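Local coordinates for pentafunctional AROM polypeptide (Schizosaccharomyces pombe, PDB 5SWV), which probably catalyses consecutive steps of the shikimate pathway, this fragment carrying the dehydroquinate dehydratase and shikimate dehydrogenase parts of the chain, at residues A[368-373]-A[440-445]; A[386-391]-A[418-423]. All coordinates share one frame; numbering follows the deposited sequence.

In the fold
Both contacts belong to the shikimate dehydrogenase part of the chain and build on one six-stranded parallel sheet with the strand order of a Rossmann fold. Interaction 1 is buried and brings the loop leading into strand 374-378 against the start of strand 440-445, near the middle of the sheet. Interaction 2, about 12 Å away centre to centre, is only partly buried and ties helix 382-393 to an edge strand, 422-426. Neither has a hydrogen bond across it: the first sets methyls against small residues, the second adds a tyrosine pair. They meet where Leu391 and Ala387 of the helix pack on Ala442 and Val444.

Interaction 1 (A[368-373]-A[440-445])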
loop_
_atom_site.group_PDB
_atom_site.type_symbol
_atom_site.label_atom_id
_atom_site.label_comp_id
_atom_site.label_asym_id
_atom_site.label_seq_id
_atom_site.Cartn_x
_atom_site.Cartn_y
_atom_site.Cartn_z
ATOM N N VAL A 368 15.773 7.140 -6.704
ATOM C CA VAL A 368 16.008 8.399 -5.949
ATOM C C VAL A 368 15.288 8.444 -4.591
ATOM O O VAL A 368 14.069 8.438 -4.539
ATOM C CB VAL A 368 15.581 9.674 -6.769
ATOM C CG1 VAL A 368 15.753 10.955 -5.947
ATOM C CG2 VAL A 368 16.357 9.799 -8.086
ATOM N N SER A 369 16.058 8.462 -3.508
ATOM C CA SER A 369 15.553 8.771 -2.165
ATOM C C SER A 369 15.748 10.272 -1.921
ATOM O O SER A 369 16.737 10.856 -2.379
ATOM C CB SER A 369 16.311 7.943 -1.117
ATOM O OG SER A 369 16.170 8.451 0.193
ATOM N N LEU A 370 14.803 10.887 -1.212
ATOM C CA LEU A 370 14.894 12.301 -0.849
ATOM C C LEU A 370 15.530 12.532 0.520
ATOM O O LEU A 370 15.574 13.678 0.972
ATOM C CB LEU A 370 13.506 12.968 -0.901
ATOM C CG LEU A 370 12.831 13.153 -2.272
ATOM C CD1 LEU A 370 11.415 13.686 -2.120
ATOM C CD2 LEU A 370 13.634 14.086 -3.158
ATOM N N ARG A 371 16.022 11.480 1.184
ATOM C CA ARG A 371 16.801 11.664 2.412
ATOM C C ARG A 371 17.934 12.636 2.160
ATOM O O ARG A 371 18.678 12.477 1.206
ATOM C CB ARG A 371 17.369 10.356 2.993
ATOM C CG ARG A 371 16.832 10.064 4.391
ATOM C CD ARG A 371 17.214 8.685 4.924
ATOM N NE ARG A 371 16.021 7.984 5.433
ATOM C CZ ARG A 371 15.883 6.658 5.585
ATOM N NH1 ARG A 371 14.723 6.171 6.041
ATOM N NH2 ARG A 371 16.877 5.809 5.298
ATOM N N ASP A 372 18.016 13.655 3.012
ATOM C CA ASP A 372 19.063 14.667 2.985
ATOM C C ASP A 372 19.163 15.405 1.653
ATOM O O ASP A 372 20.250 15.561 1.120
ATOM C CB ASP A 372 20.412 14.050 3.387
ATOM C CG ASP A 372 20.442 13.590 4.840
ATOM O OD1 ASP A 372 19.732 14.171 5.701
ATOM O OD2 ASP A 372 21.218 12.654 5.126
ATOM N N THR A 373 18.024 15.838 1.120
ATOM C CA THR A 373 17.973 16.649 -0.109
ATOM C C THR A 373 17.326 17.983 0.203
ATOM O O THR A 373 16.888 18.213 1.319
ATOM C CB THR A 373 17.151 15.960 -1.213
ATOM O OG1 THR A 373 15.851 15.605 -0.707
ATOM C CG2 THR A 373 17.864 14.732 -1.695
ATOM N N LEU A 440 17.982 21.530 -6.006
ATOM C CA LEU A 440 16.692 21.014 -5.526
ATOM C C LEU A 440 16.395 19.627 -6.087
ATOM O O LEU A 440 16.731 19.329 -7.234
ATOM C CB LEU A 440 15.566 21.962 -5.928
ATOM C CG LEU A 440 15.685 23.392 -5.408
ATOM C CD1 LEU A 440 14.731 24.308 -6.152
ATOM C CD2 LEU A 440 15.420 23.419 -3.907
ATOM N N SER A 441 15.768 18.792 -5.264
ATOM C CA SER A 441 15.301 17.470 -5.674
ATOM C C SER A 441 13.766 17.343 -5.752
ATOM O O SER A 441 13.264 16.366 -6.313
ATOM C CB SER A 441 15.856 16.417 -4.711
ATOM O OG SER A 441 17.266 16.344 -4.811
ATOM N N ALA A 442 13.029 18.313 -5.203
ATOM C CA ALA A 442 11.563 18.237 -5.116
ATOM C C ALA A 442 10.974 19.628 -5.013
ATOM O O ALA A 442 11.506 20.462 -4.292
ATOM C CB ALA A 442 11.138 17.403 -3.914
ATOM N N VAL A 443 9.887 19.880 -5.738
ATOM C CA VAL A 443 9.219 21.172 -5.686
ATOM C C VAL A 443 7.709 20.982 -5.679
ATOM O O VAL A 443 7.205 20.087 -6.338
ATOM C CB VAL A 443 9.641 22.072 -6.868
ATOM C CG1 VAL A 443 8.921 23.419 -6.816
ATOM C CG2 VAL A 443 11.153 22.287 -6.863
ATOM N N VAL A 444 6.993 21.817 -4.924
ATOM C CA VAL A 444 5.527 21.815 -4.925
ATOM C C VAL A 444 5.021 23.251 -5.020
ATOM O O VAL A 444 5.343 24.073 -4.164
ATOM C CB VAL A 444 4.929 21.167 -3.659
ATOM C CG1 VAL A 444 3.431 20.948 -3.835
ATOM C CG2 VAL A 444 5.620 19.854 -3.350
ATOM N N SER A 445 4.249 23.563 -6.063
ATOM C CA SER A 445 3.549 24.840 -6.131
ATOM C C SER A 445 2.131 24.634 -5.664
ATOM O O SER A 445 1.426 23.821 -6.237
ATOM C CB SER A 445 3.519 25.378 -7.541
ATOM O OG SER A 445 2.686 26.523 -7.580
#
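Leu370 and Thr373 reach from a loop onto Ser441 and Ala442, and their contact illustrates how the entrance to one strand can be fitted against the start of its neighbour. The loop, 368-373, follows helix 353-364 and runs into strand 374-378, which lies next to strand 440-445 in the parallel sheet. Ser369 prepares the turn: its OG accepts from Arg371 N at 3.2 Å, with an N-H to oxygen angle of 162°, which makes an ST turn on the outer side of the loop. Leu370 then sends the two prongs of its fork to different neighbours. CD2 rests on Ser441 CB at 3.6 Å, while CD1 lies 4.1 Å from Ala442 CB, so one leucine spans the corner that the chain turns at Ser441. Leu365 packs on the leucine, and Phe361 and Leu391 touch Ala442, extending the apolar layer. The carbonyl of Leu370 is held by Thr373, whose OG1 donates to Leu370 O at 2.6 Å from a position tilted 29° out of the carbonyl plane; a weak bond from Thr373 N reaches the same oxygen. With OG1 lodged between the backbone N and the carbonyl carbon (chi1 53°), the hydroxyl turns back into its own loop and the methyl lies alongside the serine. Thr373 CG2 is 3.6 Å from Ser441 OG, and Thr373 CB is 3.8 Å from Ser441 CB, so that beta carbon touches both the leucine and the threonine. The polar bonds thus shape the loop from within, whereas the join between the segments rests on van der Waals contact, which depends on fit of shape more than on bond direction.

Interaction 2 (A[386-391]-A[418-423]); sequences AAIYSL and PDYNIH
Ile388 lays its CG2 methyl against two side chains of the facing segment at once: it is 3.9 Å from Ile422 CD1 and 4.0 Å from Tyr420 CE2. With CG2 anti to the backbone N and CG1 beside it (chi1 -72°), it is the CG2 branch that meets the facing segment. The two isoleucines cross nearly at right angles, so the end of Ile422 meets the methyl of Ile388 rather than running along its chain. The methyl comes to the edge of the Tyr420 ring, near its plane, at the CD2 and CE2 side. In the Rossmann fold this is the first helix, connecting strand 374-378 to strand 398-403 in a beta-alpha-beta crossover; 422-426, one of the two outermost strands, comes next beyond 398-403. Ile388 and Ile422 therefore fill the space between helix and sheet margin, with Val377, Leu401 and Phe416 adding to the same apolar patch. Tyr420, in the turn before the edge strand, reaches across to the helix, where its OH comes to 3.4 Å from Tyr389 CD1, at the rim of that ring and close to its plane. The CB of Tyr389 points away from the facing segment, and with chi1 at 174° only the CD1 edge of its ring stays near the Tyr420 hydroxyl; Trp354 meets this ring edge-to-face, and His392 stacks on Tyr420.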
loop_
_atom_site.group_PDB
_atom_site.type_symbol
_atom_site.label_atom_id
_atom_site.label_comp_id
_atom_site.label_asym_id
_atom_site.label_seq_id
_atom_site.Cartn_x
_atom_site.Cartn_y
_atom_site.Cartn_z
ATOM N N ALA A 386 0.397 20.869 4.152
ATOM C CA ALA A 386 0.451 19.453 3.801
ATOM C C ALA A 386 1.705 19.143 2.996
ATOM O O ALA A 386 2.355 18.111 3.213
ATOM C CB ALA A 386 -0.777 19.061 3.014
ATOM N N ALA A 387 2.052 20.051 2.093
ATOM C CA ALA A 387 3.254 19.916 1.278
ATOM C C ALA A 387 4.539 19.891 2.120
ATOM O O ALA A 387 5.418 19.053 1.894
ATOM C CB ALA A 387 3.312 21.029 0.247
ATOM N N ILE A 388 4.636 20.791 3.096
ATOM C CA ILE A 388 5.761 20.795 4.023
ATOM C C ILE A 388 5.817 19.487 4.806
ATOM O O ILE A 388 6.847 18.815 4.793
ATOM C CB ILE A 388 5.717 22.016 4.945
ATOM C CG1 ILE A 388 6.070 23.239 4.126
ATOM C CG2 ILE A 388 6.698 21.887 6.110
ATOM C CD1 ILE A 388 5.782 24.535 4.839
ATOM N N TYR A 389 4.718 19.106 5.457
ATOM C CA TYR A 389 4.641 17.783 6.122
ATOM C C TYR A 389 5.082 16.642 5.187
ATOM O O TYR A 389 5.927 15.827 5.555
ATOM C CB TYR A 389 3.236 17.519 6.677
ATOM C CG TYR A 389 3.031 16.137 7.251
ATOM C CD1 TYR A 389 3.734 15.715 8.365
ATOM C CD2 TYR A 389 2.116 15.246 6.676
ATOM C CE1 TYR A 389 3.538 14.442 8.908
ATOM C CE2 TYR A 389 1.914 13.970 7.196
ATOM C CZ TYR A 389 2.624 13.562 8.317
ATOM O OH TYR A 389 2.420 12.291 8.827
ATOM N N SER A 390 4.544 16.620 3.969
ATOM C CA SER A 390 4.880 15.563 3.008
ATOM C C SER A 390 6.371 15.565 2.691
ATOM O O SER A 390 7.004 14.523 2.733
ATOM C CB SER A 390 4.053 15.687 1.718
ATOM O OG SER A 390 2.688 15.460 1.979
ATOM N N LEU A 391 6.940 16.724 2.386
ATOM C CA LEU A 391 8.369 16.756 2.035
ATOM C C LEU A 391 9.214 16.321 3.219
ATOM O O LEU A 391 10.141 15.544 3.060
ATOM C CB LEU A 391 8.808 18.130 1.506
ATOM C CG LEU A 391 8.246 18.469 0.120
ATOM C CD1 LEU A 391 8.754 19.799 -0.389
ATOM C CD2 LEU A 391 8.587 17.386 -0.889
ATOM N N PRO A 418 10.562 24.422 15.721
ATOM C CA PRO A 418 11.731 25.170 15.205
ATOM C C PRO A 418 12.738 24.390 14.354
ATOM O O PRO A 418 13.332 24.955 13.446
ATOM C CB PRO A 418 12.409 25.677 16.482
ATOM C CG PRO A 418 11.276 25.820 17.445
ATOM C CD PRO A 418 10.371 24.650 17.168
ATOM N N ASP A 419 12.914 23.105 14.635
ATOM C CA ASP A 419 13.887 22.287 13.917
ATOM C C ASP A 419 13.231 21.427 12.849
ATOM O O ASP A 419 13.729 20.345 12.572
ATOM C CB ASP A 419 14.654 21.401 14.905
ATOM C CG ASP A 419 13.802 20.258 15.466
ATOM O OD1 ASP A 419 12.563 20.436 15.650
ATOM O OD2 ASP A 419 14.392 19.175 15.711
ATOM N N TYR A 420 12.147 21.900 12.224
ATOM C CA TYR A 420 11.478 21.146 11.150
ATOM C C TYR A 420 12.072 21.395 9.741
ATOM O O TYR A 420 11.424 21.094 8.729
ATOM C CB TYR A 420 9.966 21.450 11.154
ATOM C CG TYR A 420 9.090 20.302 10.691
ATOM C CD1 TYR A 420 9.051 19.101 11.403
ATOM C CD2 TYR A 420 8.283 20.416 9.556
ATOM C CE1 TYR A 420 8.250 18.051 10.992
ATOM C CE2 TYR A 420 7.475 19.364 9.137
ATOM C CZ TYR A 420 7.459 18.185 9.857
ATOM O OH TYR A 420 6.661 17.129 9.459
ATOM N N ASN A 421 13.284 21.950 9.687
ATOM C CA ASN A 421 14.038 22.146 8.472
ATOM C C ASN A 421 13.457 23.154 7.515
ATOM O O ASN A 421 13.847 23.173 6.346
ATOM C CB ASN A 421 14.243 20.827 7.731
ATOM C CG ASN A 421 14.816 19.743 8.615
ATOM O OD1 ASN A 421 15.636 20.013 9.484
ATOM N ND2 ASN A 421 14.383 18.498 8.391
ATOM N N ILE A 422 12.564 24.014 7.993
ATOM C CA ILE A 422 11.969 25.023 7.124
ATOM C C ILE A 422 12.922 26.205 7.041
ATOM O O ILE A 422 13.368 26.686 8.066
ATOM C CB ILE A 422 10.592 25.491 7.630
ATOM C CG1 ILE A 422 9.647 24.290 7.737
ATOM C CG2 ILE A 422 9.995 26.529 6.675
ATOM C CD1 ILE A 422 8.336 24.586 8.428
ATOM N N HIS A 423 13.236 26.644 5.822
ATOM C CA HIS A 423 14.072 27.820 5.569
ATOM C C HIS A 423 13.319 28.776 4.677
ATOM O O HIS A 423 13.128 28.504 3.501
ATOM C CB HIS A 423 15.385 27.397 4.917
ATOM C CG HIS A 423 16.194 26.491 5.784
ATOM N ND1 HIS A 423 16.858 26.939 6.908
ATOM C CD2 HIS A 423 16.377 25.152 5.749
ATOM C CE1 HIS A 423 17.443 25.920 7.509
ATOM N NE2 HIS A 423 17.176 24.824 6.820
#